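Local coordinates for protein putative acetyl/propionyl-CoA carboxylase, alpha subunit (Methylibium petroleiphilum, PDB 2O1Q) that binds zinc through a histidine cluster in a cupin-like barrel and is putatively an acetylacetone dioxygenase, though its activity is inferred rather than established, at residues 30-35 and 48-53; 43-48 and 119-124. One frame throughout, in Å; residues are numbered along the deposited sequence.

Contact 1 (30-35 and 48-53)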
ATOM      1  N   GLY A  30      -0.179  32.177  -2.071  1.00 15.65           N
ATOM      2  CA  GLY A  30       1.101  32.203  -1.392  1.00 16.88           C
ATOM      3  C   GLY A  30       1.478  30.992  -0.558  1.00 15.29           C
ATOM      4  O   GLY A  30       2.268  31.093   0.416  1.00 14.20           O
ATOM      5  N   ILE A  31       0.983  29.829  -0.939  1.00 16.53           N
ATOM      6  CA  ILE A  31       1.256  28.600  -0.233  1.00 18.80           C
ATOM      7  C   ILE A  31       2.748  28.243  -0.419  1.00 14.17           C
ATOM      8  O   ILE A  31       3.311  28.405  -1.525  1.00 16.82           O
ATOM      9  CB  ILE A  31       0.347  27.449  -0.754  1.00 16.20           C
ATOM     10  CG1 ILE A  31      -1.158  27.758  -0.477  1.00 17.36           C
ATOM     11  CG2 ILE A  31       0.808  26.100  -0.181  1.00 24.41           C
ATOM     12  CD1 ILE A  31      -2.184  26.628  -0.784  1.00 18.49           C
ATOM     13  N   ARG A  32       3.351  27.761   0.663  1.00 13.33           N
ATOM     14  CA  ARG A  32       4.731  27.281   0.698  1.00 16.52           C
ATOM     15  C   ARG A  32       4.697  25.865   1.225  1.00 14.92           C
ATOM     16  O   ARG A  32       3.699  25.408   1.844  1.00 15.56           O
ATOM     17  CB  ARG A  32       5.626  28.168   1.554  1.00 16.59           C
ATOM     18  CG  ARG A  32       5.812  29.545   0.940  1.00 19.69           C
ATOM     19  CD  ARG A  32       6.734  30.415   1.764  1.00 20.26           C
ATOM     20  NE  ARG A  32       6.376  30.433   3.186  1.00 23.45           N
ATOM     21  CZ  ARG A  32       7.184  30.803   4.179  1.00 22.71           C
ATOM     22  NH1 ARG A  32       8.418  31.165   3.971  1.00 23.66           N
ATOM     23  NH2 ARG A  32       6.779  30.726   5.422  1.00 23.87           N
ATOM     24  N   TRP A  33       5.782  25.140   0.989  1.00 17.58           N
ATOM     25  CA  TRP A  33       5.825  23.717   1.322  1.00 14.55           C
ATOM     26  C   TRP A  33       7.242  23.280   1.664  1.00 13.57           C
ATOM     27  O   TRP A  33       8.183  23.963   1.276  1.00 14.59           O
ATOM     28  CB  TRP A  33       5.194  22.879   0.217  1.00 16.32           C
ATOM     29  CG  TRP A  33       5.986  22.632  -1.005  1.00 16.15           C
ATOM     30  CD1 TRP A  33       6.698  23.520  -1.708  1.00 17.72           C
ATOM     31  CD2 TRP A  33       6.108  21.384  -1.694  1.00 16.15           C
ATOM     32  NE1 TRP A  33       7.226  22.939  -2.818  1.00 21.04           N
ATOM     33  CE2 TRP A  33       6.924  21.604  -2.803  1.00 15.67           C
ATOM     34  CE3 TRP A  33       5.622  20.101  -1.461  1.00 17.42           C
ATOM     35  CZ2 TRP A  33       7.250  20.588  -3.703  1.00 16.32           C
ATOM     36  CZ3 TRP A  33       5.945  19.101  -2.349  1.00 20.97           C
ATOM     37  CH2 TRP A  33       6.774  19.352  -3.436  1.00 17.88           C
ATOM     38  N   LYS A  34       7.344  22.087   2.282  1.00 16.34           N
ATOM     39  CA  LYS A  34       8.602  21.308   2.442  1.00 13.02           C
ATOM     40  C   LYS A  34       8.174  19.910   2.080  1.00 13.68           C
ATOM     41  O   LYS A  34       7.273  19.355   2.714  1.00 16.83           O
ATOM     42  CB  LYS A  34       9.121  21.366   3.857  1.00 16.22           C
ATOM     43  CG  LYS A  34       9.405  22.793   4.309  1.00 18.00           C
ATOM     44  CD  LYS A  34       9.921  22.827   5.742  1.00 15.94           C
ATOM     45  CE  LYS A  34      10.078  24.248   6.206  1.00 22.14           C
ATOM     46  NZ  LYS A  34      10.739  24.351   7.548  1.00 20.26           N
ATOM     47  N   LEU A  35       8.834  19.331   1.084  1.00 14.71           N
ATOM     48  CA  LEU A  35       8.737  17.921   0.840  1.00 15.44           C
ATOM     49  C   LEU A  35       9.576  17.170   1.851  1.00 16.04           C
ATOM     50  O   LEU A  35      10.713  17.487   2.058  1.00 18.34           O
ATOM     51  CB  LEU A  35       9.201  17.572  -0.567  1.00 15.80           C
ATOM     52  CG  LEU A  35       9.062  16.115  -1.015  1.00 15.14           C
ATOM     53  CD1 LEU A  35       7.583  15.752  -0.959  1.00 17.34           C
ATOM     54  CD2 LEU A  35       9.638  15.936  -2.409  1.00 19.27           C
ATOM     55  N   ILE A  48       4.755  19.013   4.170  1.00 15.86           N
ATOM     56  CA  ILE A  48       4.078  19.965   5.073  1.00 14.57           C
ATOM     57  C   ILE A  48       3.929  21.278   4.335  1.00 14.61           C
ATOM     58  O   ILE A  48       4.708  21.573   3.412  1.00 14.84           O
ATOM     59  CB  ILE A  48       4.805  20.111   6.438  1.00 16.50           C
ATOM     60  CG1 ILE A  48       3.987  20.909   7.413  1.00 17.81           C
ATOM     61  CG2 ILE A  48       6.227  20.593   6.183  1.00 20.17           C
ATOM     62  CD1 ILE A  48       4.445  20.735   8.901  1.00 19.65           C
ATOM     63  N   PHE A  49       2.815  21.940   4.600  1.00 17.49           N
ATOM     64  CA  PHE A  49       2.398  23.155   3.919  1.00 16.74           C
ATOM     65  C   PHE A  49       2.111  24.278   4.890  1.00 14.32           C
ATOM     66  O   PHE A  49       1.532  24.054   5.955  1.00 16.68           O
ATOM     67  CB  PHE A  49       1.134  22.888   3.111  1.00 15.11           C
ATOM     68  CG  PHE A  49       1.285  21.765   2.086  1.00 15.12           C
ATOM     69  CD1 PHE A  49       1.156  20.454   2.462  1.00 18.86           C
ATOM     70  CD2 PHE A  49       1.616  22.037   0.760  1.00 15.19           C
ATOM     71  CE1 PHE A  49       1.287  19.446   1.557  1.00 17.32           C
ATOM     72  CE2 PHE A  49       1.742  21.020  -0.137  1.00 16.99           C
ATOM     73  CZ  PHE A  49       1.611  19.738   0.254  1.00 16.18           C
ATOM     74  N   ASP A  50       2.472  25.461   4.438  1.00 15.25           N
ATOM     75  CA  ASP A  50       2.286  26.725   5.160  1.00 17.44           C
ATOM     76  C   ASP A  50       1.397  27.552   4.252  1.00 16.21           C
ATOM     77  O   ASP A  50       1.806  27.937   3.165  1.00 17.58           O
ATOM     78  CB  ASP A  50       3.626  27.410   5.376  1.00 18.71           C
ATOM     79  CG  ASP A  50       3.490  28.703   6.129  1.00 25.88           C
ATOM     80  OD1 ASP A  50       2.789  28.702   7.153  1.00 36.10           O
ATOM     81  OD2 ASP A  50       4.069  29.696   5.700  1.00 26.84           O
ATOM     82  N   CYS A  51       0.191  27.850   4.707  1.00 17.28           N
ATOM     83  CA  CYS A  51      -0.830  28.361   3.838  1.00 18.78           C
ATOM     84  C   CYS A  51      -1.392  29.632   4.394  1.00 18.33           C
ATOM     85  O   CYS A  51      -2.062  29.613   5.417  1.00 17.26           O
ATOM     86  CB  CYS A  51      -1.941  27.350   3.712  1.00 15.99           C
ATOM     87  SG  CYS A  51      -1.524  25.682   3.213  1.00 18.50           S
ATOM     88  N   PRO A  52      -1.141  30.743   3.711  1.00 14.20           N
ATOM     89  CA  PRO A  52      -1.655  32.021   4.157  1.00 13.88           C
ATOM     90  C   PRO A  52      -3.164  32.031   4.177  1.00 16.24           C
ATOM     91  O   PRO A  52      -3.758  31.313   3.432  1.00 15.92           O
ATOM     92  CB  PRO A  52      -1.141  32.991   3.110  1.00 16.23           C
ATOM     93  CG  PRO A  52       0.081  32.310   2.638  1.00 16.59           C
ATOM     94  CD  PRO A  52      -0.259  30.933   2.565  1.00 14.00           C
ATOM     95  N   ALA A  53      -3.723  32.860   5.032  1.00 14.43           N
ATOM     96  CA  ALA A  53      -5.164  33.105   4.988  1.00 11.79           C
ATOM     97  C   ALA A  53      -5.563  33.533   3.591  1.00 14.54           C
ATOM     98  O   ALA A  53      -4.865  34.364   2.966  1.00 16.06           O
ATOM     99  CB  ALA A  53      -5.502  34.185   5.965  1.00 13.22           C
TER
HETATM  100  O   HOH W   1       3.274  30.521   2.961  1.00 23.95           O
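Arg32 and Asp50 face each other as a hydrogen-bonded antiparallel pair and repeat that pairing through their side chains. Between the backbones, Arg32 N reaches Asp50 O and Asp50 N reaches Arg32 O, both at 2.9 Å and nearly straight. The arginine can be followed outward. Its CB passes Asp50 O at 4.2 Å; CG leaves beside the backbone N, and the chain then bends at chi3 (-49°), which turns the guanidinium edge toward Asp50, the two side chains running side by side. NE makes a weak, bent bond to Asp50 OD2, and NH2 closes a salt bridge to the same oxygen at 2.9 Å. OD2 lies in the guanidinium plane at its edge, yet the bond meets the carboxylate from above, the two planes standing 59° apart. A water joins the group, accepting from Arg32 NE at 3.1 Å and lying within hydrogen-bonding distance of Asp50 OD2 and Gly30 O, while Trp19 packs against both side chains. On the other face of the sheet, Trp33 CB rests 3.7 Å from Phe49 CD2, and Ile31 CG2 approaches the edge of the same phenyl ring. Phe49 stacks in turn on Phe113. Lys34 and Ile48 add a second hydrogen-bonded pair, as expected of an antiparallel beta hairpin, here strands 32-39 and 44-51 in a wall of the cupin barrel.

Contact 2 (43-48 and 119-124)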
ATOM      1  N   GLY A  43       4.917   4.722  -4.525  1.00 14.26           N
ATOM      2  CA  GLY A  43       4.411   5.984  -5.040  1.00 14.86           C
ATOM      3  C   GLY A  43       3.792   6.892  -3.988  1.00 16.26           C
ATOM      4  O   GLY A  43       2.984   7.792  -4.299  1.00 16.23           O
ATOM      5  N   SER A  44       4.164   6.735  -2.724  1.00 18.38           N
ATOM      6  CA  SER A  44       3.659   7.607  -1.706  1.00 17.90           C
ATOM      7  C   SER A  44       4.650   8.765  -1.438  1.00 16.83           C
ATOM      8  O   SER A  44       5.796   8.725  -1.894  1.00 17.66           O
ATOM      9  CB  SER A  44       3.266   6.806  -0.466  1.00 17.74           C
ATOM     10  OG  SER A  44       4.483   6.274   0.049  1.00 19.15           O
ATOM     11  N   TRP A  45       4.155   9.849  -0.832  1.00 18.18           N
ATOM     12  CA  TRP A  45       4.964  11.026  -0.606  1.00 18.81           C
ATOM     13  C   TRP A  45       4.300  11.828   0.530  1.00 16.92           C
ATOM     14  O   TRP A  45       3.103  11.637   0.822  1.00 15.67           O
ATOM     15  CB  TRP A  45       5.149  11.833  -1.895  1.00 17.04           C
ATOM     16  CG  TRP A  45       3.864  12.169  -2.632  1.00 17.25           C
ATOM     17  CD1 TRP A  45       3.074  11.306  -3.354  1.00 18.92           C
ATOM     18  CD2 TRP A  45       3.299  13.464  -2.783  1.00 16.97           C
ATOM     19  NE1 TRP A  45       2.040  12.007  -3.933  1.00 18.98           N
ATOM     20  CE2 TRP A  45       2.162  13.337  -3.592  1.00 19.01           C
ATOM     21  CE3 TRP A  45       3.660  14.753  -2.293  1.00 16.55           C
ATOM     22  CZ2 TRP A  45       1.364  14.426  -3.936  1.00 22.99           C
ATOM     23  CZ3 TRP A  45       2.873  15.847  -2.651  1.00 19.99           C
ATOM     24  CH2 TRP A  45       1.709  15.666  -3.450  1.00 19.77           C
ATOM     25  N   THR A  46       5.063  12.664   1.227  1.00 14.51           N
ATOM     26  CA  THR A  46       4.653  13.318   2.443  1.00 16.09           C
ATOM     27  C   THR A  46       5.308  14.685   2.452  1.00 15.78           C
ATOM     28  O   THR A  46       6.502  14.835   2.055  1.00 15.57           O
ATOM     29  CB  THR A  46       5.166  12.514   3.628  1.00 18.02           C
ATOM     30  OG1 THR A  46       4.682  11.173   3.574  1.00 16.02           O
ATOM     31  CG2 THR A  46       4.835  13.157   4.918  1.00 19.01           C
ATOM     32  N   ALA A  47       4.519  15.674   2.832  1.00 14.19           N
ATOM     33  CA  ALA A  47       4.919  17.062   2.773  1.00 15.46           C
ATOM     34  C   ALA A  47       4.212  17.823   3.844  1.00 14.76           C
ATOM     35  O   ALA A  47       3.164  17.341   4.403  1.00 16.05           O
ATOM     36  CB  ALA A  47       4.613  17.639   1.353  1.00 18.77           C
ATOM     37  N   ILE A  48       4.755  19.013   4.170  1.00 15.86           N
ATOM     38  CA  ILE A  48       4.078  19.965   5.073  1.00 14.57           C
ATOM     39  C   ILE A  48       3.929  21.278   4.335  1.00 14.61           C
ATOM     40  O   ILE A  48       4.708  21.573   3.412  1.00 14.84           O
ATOM     41  CB  ILE A  48       4.805  20.111   6.438  1.00 16.50           C
ATOM     42  CG1 ILE A  48       3.987  20.909   7.413  1.00 17.81           C
ATOM     43  CG2 ILE A  48       6.227  20.593   6.183  1.00 20.17           C
ATOM     44  CD1 ILE A  48       4.445  20.735   8.901  1.00 19.65           C
ATOM     45  N   GLY A 119      -0.045   7.786  -3.825  1.00 13.74           N
ATOM     46  CA  GLY A 119      -0.217   8.001  -5.231  1.00 15.86           C
ATOM     47  C   GLY A 119      -0.434   9.472  -5.569  1.00 14.72           C
ATOM     48  O   GLY A 119      -0.287  10.384  -4.734  1.00 15.24           O
ATOM     49  N   PRO A 120      -0.650   9.744  -6.860  1.00 16.20           N
ATOM     50  CA  PRO A 120      -0.733  11.162  -7.276  1.00 17.38           C
ATOM     51  C   PRO A 120      -2.035  11.864  -7.072  1.00 17.25           C
ATOM     52  O   PRO A 120      -3.016  11.275  -6.629  1.00 18.53           O
ATOM     53  CB  PRO A 120      -0.460  11.092  -8.782  1.00 16.54           C
ATOM     54  CG  PRO A 120      -0.886   9.692  -9.218  1.00 17.75           C
ATOM     55  CD  PRO A 120      -0.588   8.811  -8.007  1.00 17.33           C
ATOM     56  N   LEU A 121      -1.990  13.171  -7.278  1.00 17.98           N
ATOM     57  CA  LEU A 121      -3.189  13.983  -7.398  1.00 16.97           C
ATOM     58  C   LEU A 121      -3.426  14.221  -8.887  1.00 16.11           C
ATOM     59  O   LEU A 121      -2.475  14.601  -9.634  1.00 18.30           O
ATOM     60  CB  LEU A 121      -3.049  15.321  -6.665  1.00 16.48           C
ATOM     61  CG  LEU A 121      -2.656  15.244  -5.195  1.00 19.50           C
ATOM     62  CD1 LEU A 121      -2.612  16.631  -4.536  1.00 25.72           C
ATOM     63  CD2 LEU A 121      -3.560  14.271  -4.459  1.00 19.12           C
ATOM     64  N   THR A 122      -4.679  14.059  -9.306  1.00 17.41           N
ATOM     65  CA  THR A 122      -5.111  14.438 -10.648  1.00 14.85           C
ATOM     66  C   THR A 122      -5.720  15.846 -10.563  1.00 16.38           C
ATOM     67  O   THR A 122      -6.803  16.028 -10.027  1.00 16.93           O
ATOM     68  CB  THR A 122      -6.092  13.454 -11.245  1.00 16.98           C
ATOM     69  OG1 THR A 122      -5.495  12.152 -11.216  1.00 19.60           O
ATOM     70  CG2 THR A 122      -6.457  13.859 -12.672  1.00 18.67           C
ATOM     71  N   PHE A 123      -5.006  16.824 -11.110  1.00 15.68           N
ATOM     72  CA  PHE A 123      -5.564  18.149 -11.211  1.00 18.17           C
ATOM     73  C   PHE A 123      -6.478  18.180 -12.416  1.00 18.07           C
ATOM     74  O   PHE A 123      -6.103  17.666 -13.484  1.00 19.45           O
ATOM     75  CB  PHE A 123      -4.481  19.247 -11.264  1.00 15.50           C
ATOM     76  CG  PHE A 123      -3.769  19.451  -9.940  1.00 15.16           C
ATOM     77  CD1 PHE A 123      -2.657  18.657  -9.629  1.00 20.78           C
ATOM     78  CD2 PHE A 123      -4.202  20.356  -9.031  1.00 20.33           C
ATOM     79  CE1 PHE A 123      -2.017  18.765  -8.389  1.00 21.39           C
ATOM     80  CE2 PHE A 123      -3.564  20.494  -7.782  1.00 18.33           C
ATOM     81  CZ  PHE A 123      -2.458  19.679  -7.474  1.00 17.56           C
ATOM     82  N   VAL A 124      -7.682  18.738 -12.206  1.00 16.41           N
ATOM     83  CA  VAL A 124      -8.778  18.651 -13.170  1.00 19.04           C
ATOM     84  C   VAL A 124      -9.319  20.006 -13.572  1.00 21.33           C
ATOM     85  O   VAL A 124      -9.165  20.997 -12.880  1.00 23.87           O
ATOM     86  CB  VAL A 124      -9.926  17.755 -12.649  1.00 16.28           C
ATOM     87  CG1 VAL A 124      -9.417  16.308 -12.487  1.00 19.12           C
ATOM     88  CG2 VAL A 124     -10.562  18.298 -11.365  1.00 21.15           C
TER
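Gly43 and Gly119 bring their backbones together, CA to CA 5.1 Å, and from this point the two segments diverge instead of pairing as strands. Gly119 N donates to Gly43 O at 3.1 Å, a bent bond with an N-H...O angle of 137° whose donor stands well above the carbonyl plane. Both glycines have positive phi; at Gly43 this belongs to a G1 beta bulge, in which Gly43 and Ser44 together face Ser39 at the hairpin end of strand 44-51.

The side-chain part of the contact belongs to Trp45. Its CB points toward the other segment, and chi1 of 52° sets CG between the backbone N and the carbonyl carbon, carrying the pyrrole edge across to residue 119. There NE1 donates to Gly119 O at 2.9 Å. The oxygen is tilted 18° from the indole plane, and NE1 lies above the carbonyl plane. The bond gives the buried indole N-H a main-chain acceptor. In the cupin fold two facing sheets enclose the barrel interior, and this bond ends on the loop where the chain passes from strand 110-118 of one sheet to strand 121-124 of the other. Farther along the indole edge the second sheet itself is reached, CZ2 coming within 4.3 Å of Leu121 CG in apolar packing. Phe117 stacks on the Trp45 ring, giving the indole an aromatic neighbour from strand 110-118.

Although the CB of Leu121 does not point at the tryptophan, the end of its side chain comes nearer. That side chain also touches His60 and His62, which bind zinc together with His102, and lies about 5 Å from a zinc ion. A bound acetate, probably from the crystallisation liquor, sits about 5 Å from the Trp45 side chain.

From the N terminus, the chain enters contact 1 at 30-35, runs up strand 32-39, turns, and comes back along strand 44-51, so that 48-53 closes a short hairpin loop. Contact 2 begins before that return is complete, at 43-48, and waits some 70 residues for 119-124, a loop spanning the zinc-binding histidines. The segments therefore alternate along the chain and the contacts cross, sharing Ile48. Their centres lie 15 Å apart, but they touch where the Ala47 methyl packs against Trp33 and Leu35. Contact 1 joins neighbouring strands within one sheet; contact 2 ties that sheet to the other, beside the metal site.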